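Local structure of Adp-heptose LPS heptosyltransferase II (Escherichia coli, 1PSW) at residues I6-V11 / Y85-S90; M16-Y21 / P158-S163; R42-R47 / T250-A255; G107-M112 / V120-K125. The protein transfers the second heptose from ADP-L-glycero-beta-D-manno-heptose to the heptosyl-Kdo2-lipid A module during assembly of the lipopolysaccharide core. All coordinates share one frame; numbering follows the deposited sequence.

Interaction 1. Residues I6-V11 / Y85-S90; sequences IGPSWV and YVLPNS
I6 and V86 pair at the C-terminal ends of two parallel strands, and two backbone hydrogen bonds fix their register. I6 N donates to Y85 O over 2.8 Å with an N-H...O angle of 173°; L87 N answers with a 3.0 Å bond to I6 O that stays in the carbonyl plane.

The tight packing is centred on I6. Its side chain and that of V86 lie side by side on one face of the sheet, with I6 CG1 4.0 Å from V86 CG2. A chi1 of -55° places CG1 beside the backbone N and swings CG2 to the far side, where it meets the P88 ring at about a right angle, 3.9 Å from P88 CD. The same P88 CD sits 3.1 Å from I6 O, so this carbonyl has the proline ring as well as the L87 amide against it. L87 then runs alongside P8, its CD1 3.9 Å from P8 CD. With an alanine here instead of I6, both gamma branches go, and V86 CG2 and the P88 ring would probably be left without their shared apolar partner.

Beyond P8 and P88 the chains part, and the solvent side begins with the exposed W10 and N89, W10 at the N-cap of helix 11-27.

In this GT-B fold the strand ends face the cleft between two Rossmann-like domains. P97 of helix 95-99 covers I6 and V86, helix 11-27 receives P8 and L87, and strands 32-37 and 104-108 flank the pair.

Interaction 2. Residues M16-Y21 / P158-S163; sequences MSQSLY and PQLQVS
P158 packs its ring against one side of the helix that carries M16 and S19. P158 CD lies 3.3 Å from S19 OG, and P158 CG reaches M16 CA at 4.0 Å. M16, modelled as selenomethionine, starts out away from the linker but bends at chi2 and chi3, which brings SE back to 4.2 Å from P158 CG.

Next to the proline, Q18 extends outward with CG anti to the backbone N (chi1 -169°) and the chain straight beyond it. Its amide therefore arrives at the backbone of Q159, where Q18 CD is 3.5 Å from Q159 O. Segment 16-21 as a whole buries 89 Å² of P158, the largest share of any residue in the contact.

The second shell sets these groups in place. A chi1 of -72° lays S19 OG beside its own backbone N, and its hydrogen bond is made to L156 O, just upstream of the proline it touches. The helix is kinked here: S19 N bonds to M16 O at 3.0 Å, three residues back. Further along the linker, L160 makes a backbone hydrogen bond with A278.

Residues 158-163 thus pass from the N-terminal to the C-terminal domain of the GT-B fold. V132 of helix 131-137 backs M16 and S19, M15 of helix 11-27 touches P158 and L160, and V256 of helix 252-260 receives L160 and V162.

Interaction 3. Residues R42-R47 / T250-A255; sequences RPLLSR and TQLDQA
P43 O, with D253 CB resting 3.5 Å away, is gripped from within its own segment by two donors. S46 OG supplies the shorter bond, 2.6 Å to P43 O, its approach tilted 27° from the carbonyl plane; a chi1 of 76° folds the hydroxyl back to make it. S46 N adds a weak bond to the same oxygen.

Across the interface the contact is mainly apolar. P43 meets the first turn of the opposite helix: its CB lies 3.5 Å from D253 N and 3.8 Å from L252 CB. L44 CB continues the packing, 3.8 Å from L252 CD1.

At the other edge R47 crosses D253 at about a right angle, and the contact is made by carbon, R47 CD to D253 CB at 4.0 Å. The charges themselves stay apart, with R47 NH1 5.9 Å from D253 OD2. One water lies between them, giving a hydrogen bond of 3.1 Å to D253 OD2 and taking a weak one from R47 NH1. The guanidinium is held chiefly elsewhere, in a salt bridge to E166 and a bond to Q161 O.

The contact joins helix 42-45 of the N-terminal domain to the start of helix 252-260 in the C-terminal domain, two halves of a GT-B enzyme. Behind it, L44 reaches M14 of helix 11-27 and V256, L45 packs on strand 51-56, and R47 touches I257.

Interaction 4. Residues G107-M112 / V120-K125; sequences GWRGEM and VRVLDK
G107 and W108 bridge V120 and R121 in parallel: R121 N donates to G107 O at 3.1 Å, and R109 N to R121 O at 2.9 Å, both donors tilted about 26° to 27° from the carbonyl planes.

The W108 indole is held between two side chains. L123 CD1 stands over one face, 4.0 Å from the centroid of the six-membered ring and 17° off its normal, a CH-pi contact. R121 CB lies against the opposite face, offset toward the rim and 3.5 Å from W108 CE3, while V122 O comes to the ring edge. Outside the pair, W108 NE1 bonds to R134 O and W128 meets the ring edge-to-face. An alanine in place of W108 removes the indole, which would probably leave L123 and R121 facing a gap and R134 O without the indole N-H.

R109 packs on V120 and V122 instead. Its CB lies alongside V120, 3.6 Å from V120 CG2, and the chain extends until a bend at chi3 lays the guanidinium over V122, with V122 CG1 4.1 Å from R109 NH2; NH1 takes up Y114 OH. R121 leads its guanidinium away from the strand, to D119 and to Y140 O.

Strand 119-121 is the outer edge of the six-stranded parallel sheet of the N-terminal domain, next to 104-108. Helix 131-137 lies over W108 and L123 through A137 and R134, and E111 pairs by its backbone with N89 beyond strand 83-86.

How the interactions relate
From the N terminus the chain lays down 6-11, 16-21 and 42-47 before any contact closes. Interaction 1 closes first, at 85-90, tying strand 2-6 to strand 83-86. Interaction 4 follows in series as a short link to the sheet edge; the two meet through N89 and E111. Interaction 2 closes at the linker 158-163 and interaction 3 at 250-255, so interactions 1, 2 and 3 cross one another, while interaction 4 falls within the spans of 2 and 3. L87 packs on S17, and Q161 reaches R47, joining 1 to 2 and 2 to 3. Interactions 1 and 4 each join neighbouring strands of the N-terminal sheet; 2 seats the linker on helix 11-27, and 3 joins the domains directly.

Interaction 1. Residues I6-V11 / Y85-S90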
loop_
_atom_site.group_PDB
_atom_site.type_symbol
_atom_site.label_atom_id
_atom_site.label_comp_id
_atom_site.label_asym_id
_atom_site.label_seq_id
_atom_site.Cartn_x
_atom_site.Cartn_y
_atom_site.Cartn_z
ATOM N N ILE A 6 -2.271 2.529 -16.245
ATOM C CA ILE A 6 -3.323 1.614 -15.841
ATOM C C ILE A 6 -2.801 1.093 -14.512
ATOM O O ILE A 6 -1.882 0.275 -14.478
ATOM C CB ILE A 6 -3.471 0.439 -16.833
ATOM C CG1 ILE A 6 -3.699 0.965 -18.253
ATOM C CG2 ILE A 6 -4.611 -0.470 -16.391
ATOM C CD1 ILE A 6 -4.945 1.823 -18.420
ATOM N N GLY A 7 -3.362 1.592 -13.417
ATOM C CA GLY A 7 -2.891 1.185 -12.105
ATOM C C GLY A 7 -3.437 -0.132 -11.602
ATOM O O GLY A 7 -4.471 -0.608 -12.087
ATOM N N PRO A 8 -2.757 -0.746 -10.619
ATOM C CA PRO A 8 -3.194 -2.022 -10.054
ATOM C C PRO A 8 -4.426 -1.853 -9.180
ATOM O O PRO A 8 -4.789 -0.734 -8.825
ATOM C CB PRO A 8 -1.969 -2.487 -9.278
ATOM C CG PRO A 8 -1.368 -1.207 -8.808
ATOM C CD PRO A 8 -1.467 -0.328 -10.036
ATOM N N SER A 9 -5.059 -2.966 -8.829
ATOM C CA SER A 9 -6.271 -2.940 -8.020
ATOM C C SER A 9 -6.052 -3.369 -6.580
ATOM O O SER A 9 -6.976 -3.839 -5.928
ATOM C CB SER A 9 -7.327 -3.840 -8.653
ATOM O OG SER A 9 -7.581 -3.427 -9.982
ATOM N N TRP A 10 -4.830 -3.221 -6.086
ATOM C CA TRP A 10 -4.523 -3.584 -4.714
ATOM C C TRP A 10 -3.812 -2.427 -4.051
ATOM O O TRP A 10 -2.963 -1.791 -4.668
ATOM C CB TRP A 10 -3.637 -4.823 -4.671
ATOM C CG TRP A 10 -4.299 -6.022 -5.233
ATOM C CD1 TRP A 10 -4.141 -6.535 -6.489
ATOM C CD2 TRP A 10 -5.244 -6.864 -4.569
ATOM N NE1 TRP A 10 -4.930 -7.649 -6.648
ATOM C CE2 TRP A 10 -5.618 -7.873 -5.484
ATOM C CE3 TRP A 10 -5.813 -6.863 -3.290
ATOM C CZ2 TRP A 10 -6.537 -8.880 -5.157
ATOM C CZ3 TRP A 10 -6.725 -7.861 -2.964
ATOM C CH2 TRP A 10 -7.079 -8.855 -3.896
ATOM N N VAL A 11 -4.162 -2.156 -2.799
ATOM C CA VAL A 11 -3.548 -1.065 -2.061
ATOM C C VAL A 11 -2.027 -1.132 -2.084
ATOM O O VAL A 11 -1.371 -0.160 -2.452
ATOM C CB VAL A 11 -4.029 -1.045 -0.594
ATOM C CG1 VAL A 11 -3.266 0.009 0.191
ATOM C CG2 VAL A 11 -5.522 -0.749 -0.542
ATOM N N TYR A 85 1.331 3.103 -19.665
ATOM C CA TYR A 85 2.004 2.070 -18.881
ATOM C C TYR A 85 0.929 1.193 -18.252
ATOM O O TYR A 85 0.046 1.690 -17.558
ATOM C CB TYR A 85 2.870 2.696 -17.777
ATOM C CG TYR A 85 4.058 3.479 -18.285
ATOM C CD1 TYR A 85 5.284 2.854 -18.532
ATOM C CD2 TYR A 85 3.947 4.838 -18.570
ATOM C CE1 TYR A 85 6.362 3.564 -19.051
ATOM C CE2 TYR A 85 5.024 5.552 -19.093
ATOM C CZ TYR A 85 6.223 4.912 -19.332
ATOM O OH TYR A 85 7.283 5.610 -19.869
ATOM N N VAL A 86 1.001 -0.107 -18.505
ATOM C CA VAL A 86 0.030 -1.040 -17.951
ATOM C C VAL A 86 0.710 -1.806 -16.826
ATOM O O VAL A 86 1.651 -2.566 -17.067
ATOM C CB VAL A 86 -0.476 -2.023 -19.036
ATOM C CG1 VAL A 86 -1.572 -2.916 -18.475
ATOM C CG2 VAL A 86 -1.001 -1.243 -20.236
ATOM N N LEU A 87 0.238 -1.604 -15.596
ATOM C CA LEU A 87 0.842 -2.246 -14.423
ATOM C C LEU A 87 0.258 -3.599 -14.052
ATOM O O LEU A 87 0.977 -4.478 -13.584
ATOM C CB LEU A 87 0.796 -1.280 -13.231
ATOM C CG LEU A 87 1.498 0.062 -13.511
ATOM C CD1 LEU A 87 1.520 0.935 -12.250
ATOM C CD2 LEU A 87 2.922 -0.200 -13.997
ATOM N N PRO A 88 -1.056 -3.789 -14.241
ATOM C CA PRO A 88 -1.606 -5.103 -13.894
ATOM C C PRO A 88 -1.022 -6.108 -14.888
ATOM O O PRO A 88 -0.443 -5.706 -15.898
ATOM C CB PRO A 88 -3.112 -4.909 -14.082
ATOM C CG PRO A 88 -3.303 -3.444 -13.799
ATOM C CD PRO A 88 -2.137 -2.825 -14.517
ATOM N N ASN A 89 -1.157 -7.400 -14.613
ATOM C CA ASN A 89 -0.627 -8.413 -15.521
ATOM C C ASN A 89 -1.705 -8.989 -16.436
ATOM O O ASN A 89 -1.388 -9.593 -17.454
ATOM C CB ASN A 89 0.020 -9.555 -14.730
ATOM C CG ASN A 89 1.358 -9.164 -14.130
ATOM O OD1 ASN A 89 2.320 -8.896 -14.851
ATOM N ND2 ASN A 89 1.423 -9.124 -12.804
ATOM N N SER A 90 -2.970 -8.791 -16.078
ATOM C CA SER A 90 -4.073 -9.325 -16.867
ATOM C C SER A 90 -4.022 -8.860 -18.315
ATOM O O SER A 90 -3.568 -7.757 -18.620
ATOM C CB SER A 90 -5.414 -8.925 -16.261
ATOM O OG SER A 90 -5.690 -7.567 -16.514
#

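Interaction 2. Residues M16-Y21 / P158-S163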
loop_
_atom_site.group_PDB
_atom_site.type_symbol
_atom_site.label_atom_id
_atom_site.label_comp_id
_atom_site.label_asym_id
_atom_site.label_seq_id
_atom_site.Cartn_x
_atom_site.Cartn_y
_atom_site.Cartn_z
HETATM N N MSE A 16 3.160 0.974 -4.283
HETATM C CA MSE A 16 4.430 0.739 -4.964
HETATM C C MSE A 16 4.507 1.458 -6.306
HETATM O O MSE A 16 5.578 1.882 -6.716
HETATM C CB MSE A 16 4.655 -0.758 -5.219
HETATM C CG MSE A 16 4.667 -1.608 -3.989
HETATM SE SE MSE A 16 5.827 -0.863 -2.684
HETATM C CE MSE A 16 7.471 -1.243 -3.545
ATOM N N SER A 17 3.374 1.588 -6.990
ATOM C CA SER A 17 3.372 2.229 -8.294
ATOM C C SER A 17 3.764 3.693 -8.202
ATOM O O SER A 17 4.141 4.301 -9.204
ATOM C CB SER A 17 2.012 2.078 -8.981
ATOM O OG SER A 17 0.996 2.834 -8.347
ATOM N N GLN A 18 3.707 4.270 -7.007
ATOM C CA GLN A 18 4.102 5.662 -6.880
ATOM C C GLN A 18 5.567 5.818 -7.269
ATOM O O GLN A 18 5.975 6.873 -7.739
ATOM C CB GLN A 18 3.910 6.183 -5.453
ATOM C CG GLN A 18 4.068 7.696 -5.386
ATOM C CD GLN A 18 4.147 8.241 -3.975
ATOM O OE1 GLN A 18 4.023 9.449 -3.752
ATOM N NE2 GLN A 18 4.361 7.354 -3.013
ATOM N N SER A 19 6.370 4.777 -7.065
ATOM C CA SER A 19 7.786 4.854 -7.424
ATOM C C SER A 19 7.964 5.083 -8.917
ATOM O O SER A 19 8.893 5.778 -9.335
ATOM C CB SER A 19 8.523 3.579 -7.017
ATOM O OG SER A 19 8.676 3.525 -5.612
ATOM N N LEU A 20 7.095 4.486 -9.725
ATOM C CA LEU A 20 7.169 4.691 -11.161
ATOM C C LEU A 20 6.838 6.156 -11.472
ATOM O O LEU A 20 7.535 6.795 -12.262
ATOM C CB LEU A 20 6.191 3.765 -11.904
ATOM C CG LEU A 20 6.024 4.074 -13.400
ATOM C CD1 LEU A 20 7.360 3.913 -14.127
ATOM C CD2 LEU A 20 4.979 3.141 -14.002
ATOM N N TYR A 21 5.783 6.683 -10.851
ATOM C CA TYR A 21 5.379 8.075 -11.085
ATOM C C TYR A 21 6.489 9.043 -10.672
ATOM O O TYR A 21 6.770 10.014 -11.383
ATOM C CB TYR A 21 4.088 8.425 -10.323
ATOM C CG TYR A 21 2.977 7.392 -10.469
ATOM C CD1 TYR A 21 2.895 6.587 -11.603
ATOM C CD2 TYR A 21 2.041 7.189 -9.454
ATOM C CE1 TYR A 21 1.921 5.595 -11.723
ATOM C CE2 TYR A 21 1.058 6.205 -9.562
ATOM C CZ TYR A 21 1.011 5.409 -10.701
ATOM O OH TYR A 21 0.079 4.409 -10.808
ATOM N N PRO A 158 8.146 4.926 -2.481
ATOM C CA PRO A 158 6.848 5.580 -2.296
ATOM C C PRO A 158 7.023 6.523 -1.118
ATOM O O PRO A 158 7.790 6.230 -0.200
ATOM C CB PRO A 158 5.919 4.424 -1.957
ATOM C CG PRO A 158 6.551 3.259 -2.683
ATOM C CD PRO A 158 8.016 3.458 -2.406
ATOM N N GLN A 159 6.304 7.635 -1.135
ATOM C CA GLN A 159 6.435 8.612 -0.069
ATOM C C GLN A 159 5.176 9.462 -0.011
ATOM O O GLN A 159 4.707 9.964 -1.029
ATOM C CB GLN A 159 7.672 9.473 -0.348
ATOM C CG GLN A 159 7.969 10.557 0.662
ATOM C CD GLN A 159 9.355 11.161 0.455
ATOM O OE1 GLN A 159 9.696 11.603 -0.645
ATOM N NE2 GLN A 159 10.157 11.184 1.516
ATOM N N LEU A 160 4.621 9.597 1.189
ATOM C CA LEU A 160 3.409 10.377 1.409
ATOM C C LEU A 160 3.628 11.396 2.519
ATOM O O LEU A 160 4.340 11.126 3.483
ATOM C CB LEU A 160 2.247 9.455 1.793
ATOM C CG LEU A 160 1.779 8.422 0.760
ATOM C CD1 LEU A 160 0.706 7.515 1.359
ATOM C CD2 LEU A 160 1.248 9.138 -0.472
ATOM N N GLN A 161 3.007 12.562 2.385
ATOM C CA GLN A 161 3.130 13.623 3.379
ATOM C C GLN A 161 1.727 13.989 3.864
ATOM O O GLN A 161 0.765 13.931 3.101
ATOM C CB GLN A 161 3.804 14.854 2.760
ATOM C CG GLN A 161 5.181 14.588 2.137
ATOM C CD GLN A 161 6.273 14.389 3.170
ATOM O OE1 GLN A 161 6.532 15.273 3.988
ATOM N NE2 GLN A 161 6.924 13.227 3.139
ATOM N N VAL A 162 1.629 14.354 5.140
ATOM C CA VAL A 162 0.365 14.735 5.769
ATOM C C VAL A 162 0.622 15.899 6.733
ATOM O O VAL A 162 1.543 15.839 7.550
ATOM C CB VAL A 162 -0.248 13.542 6.562
ATOM C CG1 VAL A 162 -1.456 14.009 7.362
ATOM C CG2 VAL A 162 -0.642 12.414 5.614
ATOM N N SER A 163 -0.187 16.950 6.655
ATOM C CA SER A 163 -0.002 18.110 7.530
ATOM C C SER A 163 -0.660 17.938 8.896
ATOM O O SER A 163 -1.539 17.092 9.071
ATOM C CB SER A 163 -0.578 19.356 6.868
ATOM O OG SER A 163 -1.992 19.272 6.793
#

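Interaction 3. Residues R42-R47 / T250-A255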
loop_
_atom_site.group_PDB
_atom_site.type_symbol
_atom_site.label_atom_id
_atom_site.label_comp_id
_atom_site.label_asym_id
_atom_site.label_seq_id
_atom_site.Cartn_x
_atom_site.Cartn_y
_atom_site.Cartn_z
ATOM N N ARG A 42 -9.271 6.029 -6.060
ATOM C CA ARG A 42 -9.151 7.473 -6.189
ATOM C C ARG A 42 -8.645 8.179 -4.932
ATOM O O ARG A 42 -7.801 9.063 -5.025
ATOM C CB ARG A 42 -10.486 8.100 -6.613
ATOM C CG ARG A 42 -10.423 9.626 -6.675
ATOM C CD ARG A 42 -10.842 10.181 -8.029
ATOM N NE ARG A 42 -10.656 11.630 -8.091
ATOM C CZ ARG A 42 -11.072 12.397 -9.094
ATOM N NH1 ARG A 42 -11.702 11.854 -10.127
ATOM N NH2 ARG A 42 -10.857 13.706 -9.063
ATOM N N PRO A 43 -9.156 7.800 -3.746
ATOM C CA PRO A 43 -8.709 8.452 -2.508
ATOM C C PRO A 43 -7.198 8.404 -2.282
ATOM O O PRO A 43 -6.590 9.402 -1.896
ATOM C CB PRO A 43 -9.482 7.701 -1.427
ATOM C CG PRO A 43 -10.756 7.345 -2.132
ATOM C CD PRO A 43 -10.253 6.857 -3.466
ATOM N N LEU A 44 -6.591 7.247 -2.530
ATOM C CA LEU A 44 -5.152 7.092 -2.336
ATOM C C LEU A 44 -4.374 7.928 -3.342
ATOM O O LEU A 44 -3.388 8.593 -2.996
ATOM C CB LEU A 44 -4.762 5.621 -2.471
ATOM C CG LEU A 44 -3.337 5.246 -2.071
ATOM C CD1 LEU A 44 -3.042 5.760 -0.674
ATOM C CD2 LEU A 44 -3.172 3.737 -2.132
ATOM N N LEU A 45 -4.819 7.888 -4.592
ATOM C CA LEU A 45 -4.177 8.649 -5.654
ATOM C C LEU A 45 -4.210 10.142 -5.359
ATOM O O LEU A 45 -3.297 10.878 -5.739
ATOM C CB LEU A 45 -4.881 8.384 -6.986
ATOM C CG LEU A 45 -4.720 6.968 -7.548
ATOM C CD1 LEU A 45 -5.719 6.744 -8.670
ATOM C CD2 LEU A 45 -3.291 6.771 -8.037
ATOM N N SER A 46 -5.265 10.591 -4.686
ATOM C CA SER A 46 -5.397 12.009 -4.379
ATOM C C SER A 46 -4.329 12.443 -3.377
ATOM O O SER A 46 -4.081 13.635 -3.210
ATOM C CB SER A 46 -6.789 12.320 -3.819
ATOM O OG SER A 46 -6.909 11.893 -2.472
ATOM N N ARG A 47 -3.697 11.475 -2.715
ATOM C CA ARG A 47 -2.648 11.784 -1.756
ATOM C C ARG A 47 -1.271 11.815 -2.412
ATOM O O ARG A 47 -0.295 12.186 -1.760
ATOM C CB ARG A 47 -2.647 10.769 -0.602
ATOM C CG ARG A 47 -3.936 10.691 0.191
ATOM C CD ARG A 47 -4.326 12.035 0.794
ATOM N NE ARG A 47 -3.237 12.670 1.537
ATOM C CZ ARG A 47 -3.395 13.767 2.276
ATOM N NH1 ARG A 47 -4.593 14.335 2.372
ATOM N NH2 ARG A 47 -2.364 14.305 2.905
ATOM N N THR A 250 -13.480 4.325 7.042
ATOM C CA THR A 250 -12.685 5.347 6.378
ATOM C C THR A 250 -12.470 5.100 4.891
ATOM O O THR A 250 -12.558 3.965 4.416
ATOM C CB THR A 250 -11.275 5.401 6.986
ATOM O OG1 THR A 250 -10.579 4.196 6.631
ATOM C CG2 THR A 250 -11.333 5.497 8.510
ATOM N N GLN A 251 -12.174 6.177 4.168
ATOM C CA GLN A 251 -11.834 6.100 2.751
ATOM C C GLN A 251 -10.305 6.083 2.834
ATOM O O GLN A 251 -9.747 6.502 3.852
ATOM C CB GLN A 251 -12.320 7.348 2.004
ATOM C CG GLN A 251 -13.828 7.391 1.780
ATOM C CD GLN A 251 -14.313 6.236 0.921
ATOM O OE1 GLN A 251 -13.947 6.119 -0.245
ATOM N NE2 GLN A 251 -15.133 5.374 1.501
ATOM N N LEU A 252 -9.620 5.615 1.793
ATOM C CA LEU A 252 -8.154 5.542 1.828
ATOM C C LEU A 252 -7.442 6.847 2.186
ATOM O O LEU A 252 -6.407 6.824 2.858
ATOM C CB LEU A 252 -7.610 5.022 0.491
ATOM C CG LEU A 252 -7.913 3.553 0.186
ATOM C CD1 LEU A 252 -7.442 3.181 -1.214
ATOM C CD2 LEU A 252 -7.226 2.692 1.227
ATOM N N ASP A 253 -7.987 7.977 1.741
ATOM C CA ASP A 253 -7.360 9.251 2.045
ATOM C C ASP A 253 -7.435 9.522 3.548
ATOM O O ASP A 253 -6.471 9.988 4.142
ATOM C CB ASP A 253 -7.989 10.383 1.201
ATOM C CG ASP A 253 -9.470 10.614 1.494
ATOM O OD1 ASP A 253 -10.214 9.646 1.741
ATOM O OD2 ASP A 253 -9.885 11.791 1.452
ATOM N N GLN A 254 -8.559 9.188 4.171
ATOM C CA GLN A 254 -8.694 9.388 5.600
ATOM C C GLN A 254 -7.808 8.395 6.353
ATOM O O GLN A 254 -7.246 8.724 7.401
ATOM C CB GLN A 254 -10.145 9.213 6.012
ATOM C CG GLN A 254 -11.048 10.229 5.370
ATOM C CD GLN A 254 -12.505 9.911 5.558
ATOM O OE1 GLN A 254 -12.954 8.804 5.257
ATOM N NE2 GLN A 254 -13.262 10.882 6.055
ATOM N N ALA A 255 -7.688 7.180 5.824
ATOM C CA ALA A 255 -6.844 6.169 6.448
ATOM C C ALA A 255 -5.389 6.634 6.449
ATOM O O ALA A 255 -4.681 6.477 7.444
ATOM C CB ALA A 255 -6.972 4.836 5.704
HETATM O O HOH W 1 -7.760 13.979 1.041
#

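Interaction 4. Residues G107-M112 / V120-K125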
loop_
_atom_site.group_PDB
_atom_site.type_symbol
_atom_site.label_atom_id
_atom_site.label_comp_id
_atom_site.label_asym_id
_atom_site.label_seq_id
_atom_site.Cartn_x
_atom_site.Cartn_y
_atom_site.Cartn_z
ATOM N N GLY A 107 4.844 -2.192 -20.684
ATOM C CA GLY A 107 4.450 -3.052 -19.583
ATOM C C GLY A 107 5.127 -4.405 -19.645
ATOM O O GLY A 107 5.622 -4.804 -20.699
ATOM N N TRP A 108 5.177 -5.111 -18.519
ATOM C CA TRP A 108 5.792 -6.434 -18.521
ATOM C C TRP A 108 4.869 -7.355 -19.309
ATOM O O TRP A 108 3.665 -7.124 -19.379
ATOM C CB TRP A 108 5.986 -6.956 -17.095
ATOM C CG TRP A 108 6.951 -6.123 -16.309
ATOM C CD1 TRP A 108 6.650 -5.126 -15.423
ATOM C CD2 TRP A 108 8.384 -6.179 -16.378
ATOM N NE1 TRP A 108 7.807 -4.559 -14.936
ATOM C CE2 TRP A 108 8.883 -5.186 -15.507
ATOM C CE3 TRP A 108 9.294 -6.975 -17.093
ATOM C CZ2 TRP A 108 10.249 -4.962 -15.331
ATOM C CZ3 TRP A 108 10.659 -6.752 -16.915
ATOM C CH2 TRP A 108 11.120 -5.753 -16.040
ATOM N N ARG A 109 5.438 -8.391 -19.908
ATOM C CA ARG A 109 4.662 -9.323 -20.715
ATOM C C ARG A 109 3.375 -9.813 -20.055
ATOM O O ARG A 109 2.327 -9.846 -20.696
ATOM C CB ARG A 109 5.534 -10.514 -21.115
ATOM C CG ARG A 109 4.899 -11.435 -22.141
ATOM C CD ARG A 109 5.926 -12.402 -22.706
ATOM N NE ARG A 109 6.483 -13.285 -21.684
ATOM C CZ ARG A 109 7.466 -14.151 -21.910
ATOM N NH1 ARG A 109 7.997 -14.244 -23.120
ATOM N NH2 ARG A 109 7.914 -14.923 -20.929
ATOM N N GLY A 110 3.442 -10.187 -18.781
ATOM C CA GLY A 110 2.248 -10.662 -18.099
ATOM C C GLY A 110 1.580 -11.808 -18.839
ATOM O O GLY A 110 2.235 -12.795 -19.166
ATOM N N GLU A 111 0.281 -11.684 -19.111
ATOM C CA GLU A 111 -0.452 -12.728 -19.823
ATOM C C GLU A 111 -0.295 -12.604 -21.334
ATOM O O GLU A 111 -1.273 -12.383 -22.050
ATOM C CB GLU A 111 -1.942 -12.678 -19.487
ATOM C CG GLU A 111 -2.264 -12.694 -18.010
ATOM C CD GLU A 111 -3.743 -12.928 -17.748
ATOM O OE1 GLU A 111 -4.581 -12.398 -18.512
ATOM O OE2 GLU A 111 -4.066 -13.631 -16.766
HETATM N N MSE A 112 0.942 -12.732 -21.807
HETATM C CA MSE A 112 1.249 -12.660 -23.232
HETATM C C MSE A 112 0.614 -11.460 -23.925
HETATM O O MSE A 112 -0.139 -11.626 -24.882
HETATM C CB MSE A 112 0.777 -13.936 -23.933
HETATM C CG MSE A 112 1.130 -15.229 -23.211
HETATM SE SE MSE A 112 3.017 -15.385 -22.806
HETATM C CE MSE A 112 2.875 -15.583 -20.882
ATOM N N VAL A 120 6.804 -4.490 -24.989
ATOM C CA VAL A 120 6.747 -5.562 -24.006
ATOM C C VAL A 120 8.112 -5.822 -23.378
ATOM O O VAL A 120 9.131 -5.855 -24.067
ATOM C CB VAL A 120 6.235 -6.870 -24.659
ATOM C CG1 VAL A 120 7.144 -7.265 -25.814
ATOM C CG2 VAL A 120 6.168 -7.986 -23.628
ATOM N N ARG A 121 8.124 -6.000 -22.062
ATOM C CA ARG A 121 9.362 -6.264 -21.340
ATOM C C ARG A 121 9.296 -7.691 -20.800
ATOM O O ARG A 121 8.340 -8.053 -20.117
ATOM C CB ARG A 121 9.521 -5.274 -20.177
ATOM C CG ARG A 121 9.348 -3.795 -20.542
ATOM C CD ARG A 121 10.407 -3.319 -21.524
ATOM N NE ARG A 121 10.285 -1.892 -21.839
ATOM C CZ ARG A 121 10.613 -0.903 -21.012
ATOM N NH1 ARG A 121 11.090 -1.170 -19.801
ATOM N NH2 ARG A 121 10.474 0.358 -21.400
ATOM N N VAL A 122 10.301 -8.505 -21.115
ATOM C CA VAL A 122 10.331 -9.888 -20.643
ATOM C C VAL A 122 10.930 -9.889 -19.245
ATOM O O VAL A 122 12.067 -9.461 -19.045
ATOM C CB VAL A 122 11.196 -10.793 -21.547
ATOM C CG1 VAL A 122 11.035 -12.242 -21.127
ATOM C CG2 VAL A 122 10.804 -10.607 -22.999
ATOM N N LEU A 123 10.159 -10.389 -18.288
ATOM C CA LEU A 123 10.574 -10.418 -16.896
ATOM C C LEU A 123 11.456 -11.584 -16.463
ATOM O O LEU A 123 11.136 -12.749 -16.688
ATOM C CB LEU A 123 9.330 -10.366 -16.004
ATOM C CG LEU A 123 9.544 -10.402 -14.489
ATOM C CD1 LEU A 123 10.401 -9.220 -14.063
ATOM C CD2 LEU A 123 8.196 -10.373 -13.781
ATOM N N ASP A 124 12.575 -11.242 -15.832
ATOM C CA ASP A 124 13.523 -12.216 -15.303
ATOM C C ASP A 124 13.413 -12.021 -13.790
ATOM O O ASP A 124 14.052 -11.134 -13.226
ATOM C CB ASP A 124 14.942 -11.885 -15.772
ATOM C CG ASP A 124 15.964 -12.923 -15.337
ATOM O OD1 ASP A 124 15.815 -13.487 -14.233
ATOM O OD2 ASP A 124 16.928 -13.169 -16.090
ATOM N N LYS A 125 12.590 -12.842 -13.145
ATOM C CA LYS A 125 12.357 -12.740 -11.707
ATOM C C LYS A 125 13.609 -12.636 -10.842
ATOM O O LYS A 125 13.606 -11.953 -9.815
ATOM C CB LYS A 125 11.497 -13.914 -11.233
ATOM C CG LYS A 125 10.102 -13.905 -11.840
ATOM C CD LYS A 125 9.192 -14.951 -11.220
ATOM C CE LYS A 125 7.776 -14.801 -11.758
ATOM N NZ LYS A 125 6.803 -15.683 -11.055
#